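Long-range contact in PA0821 (Pseudomonas aeruginosa, PDB 7DRG), which is probably the immunity protein (antitoxin) that protects the bacterium from a putative VRR-NUC-domain effector of its type VI secretion system: residues 222-236 against 290-303. Numbering follows the deposited sequence.
Sequences FKPTRIKTVSWLTLL and YVLLNHALKGIRYE
Y302 is held between F222 and R226 where residues 222-228 meet the chain leaving helix 288-297, and a single beta bridge pairs I227 with R301. This buried contact, within the family region of type VI immunity proteins for VRR-NUC effectors, joins residues 222-232 and strand 233-237 to that helix. Two backbone hydrogen bonds make the bridge: I227 N to I300 O, and Y302 N to I227 O at 2.9 Å. Y302 CB lies beside I227 O, and with CG anti to the carbonyl carbon (chi1 -71°) the ring slides in between its two neighbours. The F222 ring forms an offset stack on one face, centroids 4.6 Å apart and planes at 20°; R226 CB sits over the opposite face, 3.7 Å from the ring centroid, as a CH-pi contact. CD2 lies 3.2 Å from I227 O, and CE1 packs against P224 CD. At the tip, OH donates to F222 O at 2.8 Å and is also hydrogen-bonded with Q177 NE2. R226 runs on, extended from CG to NE, until NH1 donates a hydrogen bond to R301 O; the E303 carboxylate adds only a long, charge-based salt bridge, lying well out of the guanidinium plane. Further along, V230 CB and T234 OG1 meet L293 CD2, V230 CG1 and T234 CG2 meet L297 CD1, and L236 reaches L297 CD2 through CD1 and I300 CD1 through CD2. D332 ties N294 ND2 and R301 NH1 together. One water bridges the segments, accepting from V230 N at 2.9 Å and donating to N294 OD1 at 2.8 Å.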
loop_
_atom_site.group_PDB
_atom_site.type_symbol
_atom_site.label_atom_id
_atom_site.label_comp_id
_atom_site.label_asym_id
_atom_site.label_seq_id
_atom_site.Cartn_x
_atom_site.Cartn_y
_atom_site.Cartn_z
ATOM N N PHE B 222 3.037 9.654 -25.707
ATOM C CA PHE B 222 1.818 10.499 -25.688
ATOM C C PHE B 222 1.363 10.907 -27.095
ATOM O O PHE B 222 0.303 11.482 -27.208
ATOM C CB PHE B 222 2.050 11.705 -24.777
ATOM C CG PHE B 222 1.130 11.827 -23.591
ATOM C CD1 PHE B 222 1.042 10.828 -22.649
ATOM C CD2 PHE B 222 0.363 12.957 -23.419
ATOM C CE1 PHE B 222 0.206 10.953 -21.558
ATOM C CE2 PHE B 222 -0.491 13.069 -22.339
ATOM C CZ PHE B 222 -0.560 12.069 -21.405
ATOM N N LYS B 223 2.135 10.580 -28.128
ATOM C CA LYS B 223 1.772 10.992 -29.482
ATOM C C LYS B 223 0.413 10.474 -29.953
ATOM O O LYS B 223 -0.301 11.240 -30.625
ATOM C CB LYS B 223 2.873 10.559 -30.460
ATOM C CG LYS B 223 4.303 11.030 -30.135
ATOM C CD LYS B 223 4.713 12.289 -30.898
ATOM C CE LYS B 223 6.240 12.423 -30.958
ATOM N NZ LYS B 223 6.851 12.769 -29.640
ATOM N N PRO B 224 0.008 9.224 -29.690
ATOM C CA PRO B 224 -1.302 8.769 -30.176
ATOM C C PRO B 224 -2.450 9.643 -29.682
ATOM O O PRO B 224 -2.373 10.288 -28.633
ATOM C CB PRO B 224 -1.405 7.344 -29.622
ATOM C CG PRO B 224 -0.007 6.885 -29.521
ATOM C CD PRO B 224 0.766 8.106 -29.090
ATOM N N THR B 225 -3.527 9.665 -30.468
ATOM C CA THR B 225 -4.721 10.453 -30.153
ATOM C C THR B 225 -5.562 9.667 -29.151
ATOM O O THR B 225 -6.583 9.053 -29.477
ATOM C CB THR B 225 -5.497 10.776 -31.422
ATOM O OG1 THR B 225 -4.611 11.389 -32.366
ATOM C CG2 THR B 225 -6.643 11.726 -31.123
ATOM N N ARG B 226 -5.101 9.676 -27.899
ATOM C CA ARG B 226 -5.643 8.813 -26.857
ATOM C C ARG B 226 -5.665 9.584 -25.543
ATOM O O ARG B 226 -5.241 10.740 -25.479
ATOM C CB ARG B 226 -4.828 7.520 -26.752
ATOM C CG ARG B 226 -4.918 6.681 -28.016
ATOM C CD ARG B 226 -4.428 5.272 -27.837
ATOM N NE ARG B 226 -4.884 4.451 -28.955
ATOM C CZ ARG B 226 -5.113 3.147 -28.876
ATOM N NH1 ARG B 226 -4.924 2.512 -27.727
ATOM N NH2 ARG B 226 -5.534 2.483 -29.943
ATOM N N ILE B 227 -6.177 8.946 -24.483
ATOM C CA ILE B 227 -6.241 9.569 -23.166
ATOM C C ILE B 227 -5.552 8.695 -22.128
ATOM O O ILE B 227 -5.461 7.470 -22.263
ATOM C CB ILE B 227 -7.690 9.862 -22.710
ATOM C CG1 ILE B 227 -8.504 8.567 -22.609
ATOM C CG2 ILE B 227 -8.353 10.875 -23.634
ATOM C CD1 ILE B 227 -9.875 8.771 -22.006
ATOM N N LYS B 228 -5.076 9.348 -21.068
ATOM C CA LYS B 228 -4.410 8.645 -19.980
ATOM C C LYS B 228 -5.409 7.946 -19.071
ATOM O O LYS B 228 -5.225 6.777 -18.709
ATOM C CB LYS B 228 -3.570 9.636 -19.174
ATOM C CG LYS B 228 -2.881 9.038 -17.953
ATOM C CD LYS B 228 -2.465 10.171 -17.030
ATOM C CE LYS B 228 -1.948 9.669 -15.698
ATOM N NZ LYS B 228 -1.679 10.815 -14.778
ATOM N N THR B 229 -6.463 8.650 -18.674
ATOM C CA THR B 229 -7.343 8.132 -17.640
ATOM C C THR B 229 -8.652 8.900 -17.657
ATOM O O THR B 229 -8.726 10.038 -18.133
ATOM C CB THR B 229 -6.703 8.242 -16.248
ATOM O OG1 THR B 229 -7.556 7.623 -15.278
ATOM C CG2 THR B 229 -6.513 9.710 -15.866
ATOM N N VAL B 230 -9.680 8.252 -17.130
ATOM C CA VAL B 230 -10.895 8.942 -16.730
ATOM C C VAL B 230 -10.774 9.291 -15.250
ATOM O O VAL B 230 -9.972 8.713 -14.512
ATOM C CB VAL B 230 -12.150 8.088 -17.008
ATOM C CG1 VAL B 230 -12.110 7.523 -18.420
ATOM C CG2 VAL B 230 -12.270 6.956 -15.981
ATOM N N SER B 231 -11.562 10.263 -14.811
ATOM C CA SER B 231 -11.683 10.557 -13.388
ATOM C C SER B 231 -13.049 11.190 -13.179
ATOM O O SER B 231 -13.962 10.976 -13.980
ATOM C CB SER B 231 -10.523 11.443 -12.900
ATOM O OG SER B 231 -10.468 11.417 -11.480
ATOM N N TRP B 232 -13.200 11.959 -12.097
ATOM C CA TRP B 232 -14.481 12.621 -11.848
ATOM C C TRP B 232 -14.883 13.492 -13.032
ATOM O O TRP B 232 -16.036 13.462 -13.481
ATOM C CB TRP B 232 -14.410 13.455 -10.565
ATOM C CG TRP B 232 -15.714 14.124 -10.235
ATOM C CD1 TRP B 232 -16.953 13.540 -10.207
ATOM C CD2 TRP B 232 -15.915 15.502 -9.888
ATOM N NE1 TRP B 232 -17.907 14.470 -9.869
ATOM C CE2 TRP B 232 -17.300 15.681 -9.665
ATOM C CE3 TRP B 232 -15.061 16.595 -9.733
ATOM C CZ2 TRP B 232 -17.844 16.911 -9.292
ATOM C CZ3 TRP B 232 -15.603 17.819 -9.371
ATOM C CH2 TRP B 232 -16.975 17.972 -9.160
ATOM N N LEU B 233 -13.941 14.271 -13.555
ATOM C CA LEU B 233 -14.142 14.999 -14.795
ATOM C C LEU B 233 -13.175 14.439 -15.828
ATOM O O LEU B 233 -12.018 14.150 -15.508
ATOM C CB LEU B 233 -13.916 16.498 -14.607
ATOM C CG LEU B 233 -14.613 17.154 -13.414
ATOM C CD1 LEU B 233 -14.365 18.658 -13.413
ATOM C CD2 LEU B 233 -16.117 16.863 -13.435
ATOM N N THR B 234 -13.664 14.246 -17.048
ATOM C CA THR B 234 -12.863 13.749 -18.156
ATOM C C THR B 234 -13.100 14.648 -19.355
ATOM O O THR B 234 -14.251 14.878 -19.726
ATOM C CB THR B 234 -13.231 12.302 -18.489
ATOM O OG1 THR B 234 -13.161 11.518 -17.291
ATOM C CG2 THR B 234 -12.249 11.726 -19.505
ATOM N N LEU B 235 -12.023 15.160 -19.954
ATOM C CA LEU B 235 -12.120 16.083 -21.082
ATOM C C LEU B 235 -11.651 15.390 -22.356
ATOM O O LEU B 235 -10.535 14.862 -22.405
ATOM C CB LEU B 235 -11.302 17.357 -20.832
ATOM C CG LEU B 235 -11.426 18.450 -21.907
ATOM C CD1 LEU B 235 -11.215 19.796 -21.283
ATOM C CD2 LEU B 235 -10.403 18.257 -23.021
ATOM N N LEU B 236 -12.487 15.429 -23.392
ATOM C CA LEU B 236 -12.143 14.928 -24.715
ATOM C C LEU B 236 -12.295 16.059 -25.718
ATOM O O LEU B 236 -13.350 16.695 -25.765
ATOM C CB LEU B 236 -13.057 13.778 -25.137
ATOM C CG LEU B 236 -13.276 12.619 -24.165
ATOM C CD1 LEU B 236 -14.253 11.633 -24.778
ATOM C CD2 LEU B 236 -11.964 11.927 -23.821
ATOM N N TYR B 290 -16.747 5.676 -12.281
ATOM C CA TYR B 290 -15.517 5.634 -13.067
ATOM C C TYR B 290 -15.407 4.334 -13.852
ATOM O O TYR B 290 -14.881 4.324 -14.969
ATOM C CB TYR B 290 -14.287 5.785 -12.174
ATOM C CG TYR B 290 -14.115 7.088 -11.405
ATOM C CD1 TYR B 290 -15.159 7.992 -11.227
ATOM C CD2 TYR B 290 -12.872 7.406 -10.850
ATOM C CE1 TYR B 290 -14.976 9.169 -10.504
ATOM C CE2 TYR B 290 -12.682 8.569 -10.135
ATOM C CZ TYR B 290 -13.732 9.449 -9.965
ATOM O OH TYR B 290 -13.527 10.615 -9.252
ATOM N N VAL B 291 -15.860 3.217 -13.268
ATOM C CA VAL B 291 -15.826 1.941 -13.982
ATOM C C VAL B 291 -16.642 2.030 -15.265
ATOM O O VAL B 291 -16.216 1.573 -16.335
ATOM C CB VAL B 291 -16.338 0.807 -13.074
ATOM C CG1 VAL B 291 -16.678 -0.445 -13.901
ATOM C CG2 VAL B 291 -15.327 0.496 -12.002
ATOM N N LEU B 292 -17.834 2.618 -15.175
ATOM C CA LEU B 292 -18.692 2.705 -16.348
ATOM C C LEU B 292 -18.102 3.636 -17.405
ATOM O O LEU B 292 -18.133 3.325 -18.602
ATOM C CB LEU B 292 -20.092 3.156 -15.933
ATOM C CG LEU B 292 -20.874 2.142 -15.094
ATOM C CD1 LEU B 292 -22.163 2.769 -14.596
ATOM C CD2 LEU B 292 -21.158 0.866 -15.888
ATOM N N LEU B 293 -17.538 4.773 -16.989
ATOM C CA LEU B 293 -16.945 5.670 -17.971
ATOM C C LEU B 293 -15.678 5.075 -18.572
ATOM O O LEU B 293 -15.447 5.191 -19.781
ATOM C CB LEU B 293 -16.652 7.026 -17.336
ATOM C CG LEU B 293 -16.064 8.047 -18.313
ATOM C CD1 LEU B 293 -17.015 8.323 -19.474
ATOM C CD2 LEU B 293 -15.754 9.322 -17.585
ATOM N N ASN B 294 -14.838 4.446 -17.744
ATOM C CA ASN B 294 -13.630 3.816 -18.265
ATOM C C ASN B 294 -13.971 2.737 -19.282
ATOM O O ASN B 294 -13.267 2.575 -20.285
ATOM C CB ASN B 294 -12.803 3.244 -17.110
ATOM C CG ASN B 294 -11.590 2.453 -17.577
ATOM O OD1 ASN B 294 -10.525 3.016 -17.836
ATOM N ND2 ASN B 294 -11.741 1.132 -17.658
ATOM N N HIS B 295 -15.054 1.991 -19.043
ATOM C CA HIS B 295 -15.477 0.973 -20.000
ATOM C C HIS B 295 -15.837 1.597 -21.345
ATOM O O HIS B 295 -15.472 1.068 -22.402
ATOM C CB HIS B 295 -16.657 0.189 -19.427
ATOM C CG HIS B 295 -17.011 -1.031 -20.218
ATOM N ND1 HIS B 295 -16.268 -2.190 -20.171
ATOM C CD2 HIS B 295 -18.029 -1.270 -21.079
ATOM C CE1 HIS B 295 -16.812 -3.092 -20.967
ATOM N NE2 HIS B 295 -17.883 -2.560 -21.529
ATOM N N ALA B 296 -16.536 2.735 -21.322
ATOM C CA ALA B 296 -16.943 3.393 -22.562
ATOM C C ALA B 296 -15.762 3.984 -23.325
ATOM O O ALA B 296 -15.815 4.087 -24.556
ATOM C CB ALA B 296 -17.963 4.493 -22.264
ATOM N N LEU B 297 -14.698 4.382 -22.627
ATOM C CA LEU B 297 -13.602 5.114 -23.247
ATOM C C LEU B 297 -12.310 4.321 -23.383
ATOM O O LEU B 297 -11.348 4.844 -23.948
ATOM C CB LEU B 297 -13.317 6.398 -22.457
ATOM C CG LEU B 297 -14.455 7.417 -22.402
ATOM C CD1 LEU B 297 -14.003 8.681 -21.677
ATOM C CD2 LEU B 297 -14.946 7.749 -23.803
ATOM N N LYS B 298 -12.244 3.080 -22.896
ATOM C CA LYS B 298 -10.950 2.405 -22.901
ATOM C C LYS B 298 -10.448 2.103 -24.307
ATOM O O LYS B 298 -9.252 1.837 -24.480
ATOM C CB LYS B 298 -11.011 1.128 -22.068
ATOM C CG LYS B 298 -11.990 0.085 -22.549
ATOM C CD LYS B 298 -12.050 -1.038 -21.525
ATOM C CE LYS B 298 -12.828 -2.234 -22.030
ATOM N NZ LYS B 298 -12.861 -3.296 -20.990
ATOM N N GLY B 299 -11.322 2.156 -25.312
ATOM C CA GLY B 299 -10.885 2.044 -26.692
ATOM C C GLY B 299 -9.995 3.180 -27.152
ATOM O O GLY B 299 -9.284 3.027 -28.151
ATOM N N ILE B 300 -10.012 4.315 -26.452
ATOM C CA ILE B 300 -9.138 5.433 -26.783
ATOM C C ILE B 300 -8.135 5.718 -25.662
ATOM O O ILE B 300 -7.617 6.820 -25.564
ATOM C CB ILE B 300 -9.941 6.699 -27.143
ATOM C CG1 ILE B 300 -10.783 7.195 -25.958
ATOM C CG2 ILE B 300 -10.798 6.449 -28.375
ATOM C CD1 ILE B 300 -11.207 8.662 -26.069
ATOM N N ARG B 301 -7.849 4.735 -24.817
ATOM C CA ARG B 301 -6.860 4.899 -23.759
ATOM C C ARG B 301 -5.471 4.535 -24.273
ATOM O O ARG B 301 -5.317 3.614 -25.080
ATOM C CB ARG B 301 -7.220 4.024 -22.555
ATOM C CG ARG B 301 -6.424 4.326 -21.293
ATOM C CD ARG B 301 -6.921 3.460 -20.152
ATOM N NE ARG B 301 -6.616 2.047 -20.356
ATOM C CZ ARG B 301 -7.419 1.053 -19.991
ATOM N NH1 ARG B 301 -8.586 1.321 -19.422
ATOM N NH2 ARG B 301 -7.064 -0.206 -20.209
ATOM N N TYR B 302 -4.457 5.267 -23.809
ATOM C CA TYR B 302 -3.084 4.912 -24.139
ATOM C C TYR B 302 -2.791 3.487 -23.683
ATOM O O TYR B 302 -3.181 3.078 -22.588
ATOM C CB TYR B 302 -2.093 5.874 -23.474
ATOM C CG TYR B 302 -2.053 7.275 -24.042
ATOM C CD1 TYR B 302 -1.477 7.533 -25.283
ATOM C CD2 TYR B 302 -2.558 8.347 -23.322
ATOM C CE1 TYR B 302 -1.433 8.820 -25.804
ATOM C CE2 TYR B 302 -2.515 9.632 -23.829
ATOM C CZ TYR B 302 -1.950 9.865 -25.065
ATOM O OH TYR B 302 -1.911 11.150 -25.562
ATOM N N GLU B 303 -2.111 2.721 -24.541
ATOM C CA GLU B 303 -1.689 1.383 -24.141
ATOM C C GLU B 303 -0.550 1.447 -23.137
ATOM O O GLU B 303 -0.431 0.573 -22.268
ATOM C CB GLU B 303 -1.273 0.580 -25.371
ATOM C CG GLU B 303 -2.306 0.591 -26.481
ATOM C CD GLU B 303 -1.906 -0.266 -27.665
ATOM O OE1 GLU B 303 -1.776 0.283 -28.780
ATOM O OE2 GLU B 303 -1.719 -1.487 -27.477
HETATM O O HOH W 1 -9.181 5.353 -17.007
#